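Thiamine pyrophosphokinase (Bacillus subtilis, PDB 3LM8) catalyses the ATP-dependent conversion of thiamine to thiamine diphosphate, releasing AMP, and takes part in thiamine salvage. Local coordinates at residues V72-A75 / T80-D83; I29-G34 / D83-W88. The protein carries 1 engineered substitution. All coordinates share one frame; numbering follows the deposited sequence.

Contact 1 (V72-A75 / T80-D83)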
loop_
_atom_site.group_PDB
_atom_site.type_symbol
_atom_site.label_atom_id
_atom_site.label_comp_id
_atom_site.label_asym_id
_atom_site.label_seq_id
_atom_site.Cartn_x
_atom_site.Cartn_y
_atom_site.Cartn_z
ATOM N N VAL A 72 -21.643 4.320 5.104
ATOM C CA VAL A 72 -20.933 3.064 4.891
ATOM C C VAL A 72 -21.402 2.368 3.618
ATOM O O VAL A 72 -22.568 1.980 3.521
ATOM C CB VAL A 72 -21.165 2.104 6.071
ATOM C CG1 VAL A 72 -20.356 0.835 5.870
ATOM C CG2 VAL A 72 -20.806 2.790 7.376
ATOM N N TYR A 73 -20.498 2.209 2.650
ATOM C CA TYR A 73 -20.828 1.546 1.389
ATOM C C TYR A 73 -20.617 0.046 1.521
ATOM O O TYR A 73 -19.535 -0.401 1.877
ATOM C CB TYR A 73 -19.954 2.059 0.248
ATOM C CG TYR A 73 -20.138 3.516 -0.095
ATOM C CD1 TYR A 73 -19.751 4.513 0.799
ATOM C CD2 TYR A 73 -20.680 3.900 -1.320
ATOM C CE1 TYR A 73 -19.895 5.858 0.489
ATOM C CE2 TYR A 73 -20.830 5.250 -1.643
ATOM C CZ TYR A 73 -20.437 6.224 -0.730
ATOM O OH TYR A 73 -20.601 7.562 -1.011
ATOM N N GLN A 74 -21.642 -0.740 1.210
ATOM C CA GLN A 74 -21.512 -2.181 1.340
ATOM C C GLN A 74 -20.951 -2.819 0.084
ATOM O O GLN A 74 -21.072 -2.268 -1.014
ATOM C CB GLN A 74 -22.866 -2.801 1.683
ATOM C CG GLN A 74 -22.826 -3.731 2.891
ATOM C CD GLN A 74 -21.961 -4.972 2.668
ATOM O OE1 GLN A 74 -20.733 -4.886 2.515
ATOM N NE2 GLN A 74 -22.606 -6.138 2.652
ATOM N N ALA A 75 -20.331 -3.983 0.260
ATOM C CA ALA A 75 -19.734 -4.731 -0.841
ATOM C C ALA A 75 -20.744 -5.695 -1.463
ATOM O O ALA A 75 -21.871 -5.814 -0.980
ATOM C CB ALA A 75 -18.519 -5.503 -0.340
ATOM N N THR A 80 -13.928 -7.383 -2.823
ATOM C CA THR A 80 -13.538 -7.193 -1.433
ATOM C C THR A 80 -13.914 -5.776 -0.998
ATOM O O THR A 80 -14.097 -4.888 -1.836
ATOM C CB THR A 80 -12.023 -7.388 -1.244
ATOM O OG1 THR A 80 -11.652 -8.702 -1.678
ATOM C CG2 THR A 80 -11.647 -7.227 0.222
ATOM N N ASP A 81 -14.044 -5.570 0.308
ATOM C CA ASP A 81 -14.384 -4.256 0.836
ATOM C C ASP A 81 -13.292 -3.284 0.406
ATOM O O ASP A 81 -13.566 -2.202 -0.116
ATOM C CB ASP A 81 -14.454 -4.305 2.361
ATOM C CG ASP A 81 -15.397 -5.377 2.868
ATOM O OD1 ASP A 81 -16.515 -5.490 2.322
ATOM O OD2 ASP A 81 -15.027 -6.100 3.818
ATOM N N LEU A 82 -12.048 -3.699 0.634
ATOM C CA LEU A 82 -10.875 -2.916 0.290
ATOM C C LEU A 82 -10.898 -2.645 -1.214
ATOM O O LEU A 82 -10.778 -1.501 -1.659
ATOM C CB LEU A 82 -9.615 -3.698 0.697
ATOM C CG LEU A 82 -8.198 -3.106 0.620
ATOM C CD1 LEU A 82 -7.532 -3.491 -0.687
ATOM C CD2 LEU A 82 -8.261 -1.591 0.795
ATOM N N ASP A 83 -11.078 -3.706 -1.992
ATOM C CA ASP A 83 -11.122 -3.590 -3.438
ATOM C C ASP A 83 -12.131 -2.541 -3.881
ATOM O O ASP A 83 -11.899 -1.810 -4.846
ATOM C CB ASP A 83 -11.465 -4.945 -4.051
ATOM C CG ASP A 83 -11.740 -4.860 -5.536
ATOM O OD1 ASP A 83 -10.919 -4.275 -6.277
ATOM O OD2 ASP A 83 -12.784 -5.389 -5.962
#

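Contact 2 (I29-G34 / D83-W88)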
loop_
_atom_site.group_PDB
_atom_site.type_symbol
_atom_site.label_atom_id
_atom_site.label_comp_id
_atom_site.label_asym_id
_atom_site.label_seq_id
_atom_site.Cartn_x
_atom_site.Cartn_y
_atom_site.Cartn_z
ATOM N N ILE A 29 -10.356 7.061 4.819
ATOM C CA ILE A 29 -11.528 6.218 4.646
ATOM C C ILE A 29 -11.226 4.916 5.359
ATOM O O ILE A 29 -10.086 4.454 5.341
ATOM C CB ILE A 29 -11.844 5.926 3.158
ATOM C CG1 ILE A 29 -10.609 5.385 2.448
ATOM C CG2 ILE A 29 -12.348 7.178 2.479
ATOM C CD1 ILE A 29 -10.885 4.940 1.022
ATOM N N GLY A 30 -12.243 4.349 6.004
ATOM C CA GLY A 30 -12.070 3.104 6.722
ATOM C C GLY A 30 -12.729 1.939 6.019
ATOM O O GLY A 30 -13.803 2.081 5.430
ATOM N N VAL A 31 -12.076 0.784 6.082
ATOM C CA VAL A 31 -12.569 -0.438 5.453
ATOM C C VAL A 31 -12.570 -1.519 6.520
ATOM O O VAL A 31 -11.553 -1.767 7.149
ATOM C CB VAL A 31 -11.647 -0.865 4.260
ATOM C CG1 VAL A 31 -11.883 -2.315 3.895
ATOM C CG2 VAL A 31 -11.901 0.036 3.041
ATOM N N ASP A 32 -13.718 -2.147 6.735
ATOM C CA ASP A 32 -13.832 -3.202 7.737
ATOM C C ASP A 32 -13.377 -2.683 9.091
ATOM O O ASP A 32 -13.525 -1.501 9.373
ATOM C CB ASP A 32 -12.979 -4.403 7.325
ATOM C CG ASP A 32 -13.163 -5.603 8.249
ATOM O OD1 ASP A 32 -14.330 -5.985 8.508
ATOM O OD2 ASP A 32 -12.140 -6.165 8.708
ATOM N N LYS A 33 -12.824 -3.572 9.920
ATOM C CA LYS A 33 -12.327 -3.212 11.252
ATOM C C LYS A 33 -11.488 -1.940 11.170
ATOM O O LYS A 33 -11.341 -1.204 12.154
ATOM C CB LYS A 33 -11.462 -4.339 11.815
ATOM C CG LYS A 33 -12.233 -5.518 12.354
ATOM C CD LYS A 33 -12.652 -5.266 13.796
ATOM C CE LYS A 33 -11.443 -5.189 14.717
ATOM N NZ LYS A 33 -11.806 -4.773 16.099
ATOM N N GLY A 34 -10.949 -1.693 9.977
ATOM C CA GLY A 34 -10.115 -0.533 9.744
ATOM C C GLY A 34 -10.722 0.770 10.199
ATOM O O GLY A 34 -10.024 1.599 10.784
ATOM N N ASP A 83 -11.078 -3.706 -1.992
ATOM C CA ASP A 83 -11.122 -3.590 -3.438
ATOM C C ASP A 83 -12.131 -2.541 -3.881
ATOM O O ASP A 83 -11.899 -1.810 -4.846
ATOM C CB ASP A 83 -11.465 -4.945 -4.051
ATOM C CG ASP A 83 -11.740 -4.860 -5.536
ATOM O OD1 ASP A 83 -10.919 -4.275 -6.277
ATOM O OD2 ASP A 83 -12.784 -5.389 -5.962
ATOM N N LEU A 84 -13.250 -2.466 -3.168
ATOM C CA LEU A 84 -14.298 -1.505 -3.492
ATOM C C LEU A 84 -13.902 -0.084 -3.122
ATOM O O LEU A 84 -14.197 0.862 -3.855
ATOM C CB LEU A 84 -15.601 -1.872 -2.775
ATOM C CG LEU A 84 -16.704 -0.807 -2.825
ATOM C CD1 LEU A 84 -16.890 -0.297 -4.258
ATOM C CD2 LEU A 84 -18.002 -1.396 -2.282
ATOM N N ALA A 85 -13.241 0.051 -1.977
ATOM C CA ALA A 85 -12.788 1.346 -1.483
ATOM C C ALA A 85 -11.769 1.961 -2.438
ATOM O O ALA A 85 -11.707 3.183 -2.595
ATOM C CB ALA A 85 -12.174 1.180 -0.104
ATOM N N LEU A 86 -10.977 1.106 -3.079
ATOM C CA LEU A 86 -9.963 1.573 -4.013
ATOM C C LEU A 86 -10.564 2.231 -5.259
ATOM O O LEU A 86 -10.037 3.232 -5.743
ATOM C CB LEU A 86 -9.044 0.424 -4.413
ATOM C CG LEU A 86 -7.783 0.853 -5.168
ATOM C CD1 LEU A 86 -6.991 1.866 -4.334
ATOM C CD2 LEU A 86 -6.946 -0.388 -5.489
ATOM N N ASP A 87 -11.662 1.680 -5.774
ATOM C CA ASP A 87 -12.325 2.268 -6.940
ATOM C C ASP A 87 -12.794 3.683 -6.607
ATOM O O ASP A 87 -12.670 4.602 -7.410
ATOM C CB ASP A 87 -13.546 1.444 -7.363
ATOM C CG ASP A 87 -13.176 0.136 -8.027
ATOM O OD1 ASP A 87 -12.138 0.087 -8.712
ATOM O OD2 ASP A 87 -13.935 -0.841 -7.880
ATOM N N TRP A 88 -13.352 3.839 -5.413
ATOM C CA TRP A 88 -13.846 5.130 -4.945
ATOM C C TRP A 88 -12.703 6.140 -4.909
ATOM O O TRP A 88 -12.869 7.303 -5.291
ATOM C CB TRP A 88 -14.431 4.974 -3.543
ATOM C CG TRP A 88 -15.088 6.205 -3.011
ATOM C CD1 TRP A 88 -16.399 6.555 -3.138
ATOM C CD2 TRP A 88 -14.460 7.260 -2.275
ATOM N NE1 TRP A 88 -16.629 7.762 -2.527
ATOM C CE2 TRP A 88 -15.454 8.219 -1.990
ATOM C CE3 TRP A 88 -13.153 7.488 -1.833
ATOM C CZ2 TRP A 88 -15.183 9.393 -1.280
ATOM C CZ3 TRP A 88 -12.885 8.658 -1.127
ATOM C CH2 TRP A 88 -13.897 9.595 -0.860
#

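Contact 1 (V72-A75 / T80-D83)
A75 and D81 bring their CA atoms to 5.6 Å of each other where the chain, having left strand 71-73, turns back into helix 81-92. The strand itself stands too far off to take part: V72 and Y73 belong to the sheet, where Y73 forms backbone hydrogen bonds with A48 and G50. T80 occupies the N-cap position, but its side chain makes no capping bond, and D81 opens the first turn of the helix.

Between the two segments a methyl group meets a carboxylate. The CA–CB bond of A75 is directed at the helix start, and its CB comes within 3.3 Å of OD1 of D81. CG of D81 lies anti to its own carbonyl carbon and beside its backbone N (chi1 -54°), which swings the carboxylate toward the N-terminal side of the helix, where A75 passes. Q74 starts out in the other direction, yet its bent side chain returns the amide to the margin of the contact, with OE1 4.3 Å from OD1 of D81 and no bond between them.

The nearest atom of the D81 side chain lies about 4 Å from a bound magnesium ion, longer than a direct magnesium-oxygen bond. An acidic residue in the first turn of a helix that follows a strand-to-helix loop, at the C-terminal ends of the parallel strands, is consistent with the nucleotide and metal site of a Rossmann-like kinase domain.

Contact 2 (I29-G34 / D83-W88)
I29 and V31, alternate residues of one strand, both direct their side chains at helix 81-92, and A85 receives them with its single methyl. CG2 of V31 meets CB of A85 at 3.4 Å, while CD1 of I29 approaches the same CB at 4.1 Å, so the two branched side chains converge on one small residue. For I29 the reach depends on its torsions: CG1 sits between the backbone N and the carbonyl carbon (chi1 52°), and the chain then runs out extended to CD1.

The other branch of I29 serves a different partner. Its CG2 comes within 3.9 Å of CZ3 of W88, about one helical turn beyond A85, and the two side chains slant past each other. F49 of the adjacent strand meets the W88 ring edge-to-face, and K92 forms a cation-pi contact with that ring; I6 adjoins I29 and V31 from strand 3-7.

No hydrogen bond joins the segments. The axes of strand 29-31 and helix 83-88 approach to 9.3 Å, with an angle of 159° between their directions, a nearly antiparallel setting as expected where a crossover helix covers the parallel part of a mixed sheet, consistent with a Rossmann-like alpha/beta domain.

From the N terminus the chain first lays down I29-G34, passes through strand 47-49 and helix 57-66, and reaches V72-A75 at the sheet edge. Contact 1 then closes a loop of just four residues, whereas contact 2 closes one of 48 and holds nearly all of contact 1 within its span. The two share D83, where one segment ends and the other begins. Their centres lie 6 Å apart, and they touch directly: CG1 of V31 packs 3.6 Å from CB of D81, and CD2 of L84 lies 3.4 Å from O of Q74. Together they seat helix 81-92, the connection of a beta-alpha-beta crossover from strand 71-73 to strand 96-100.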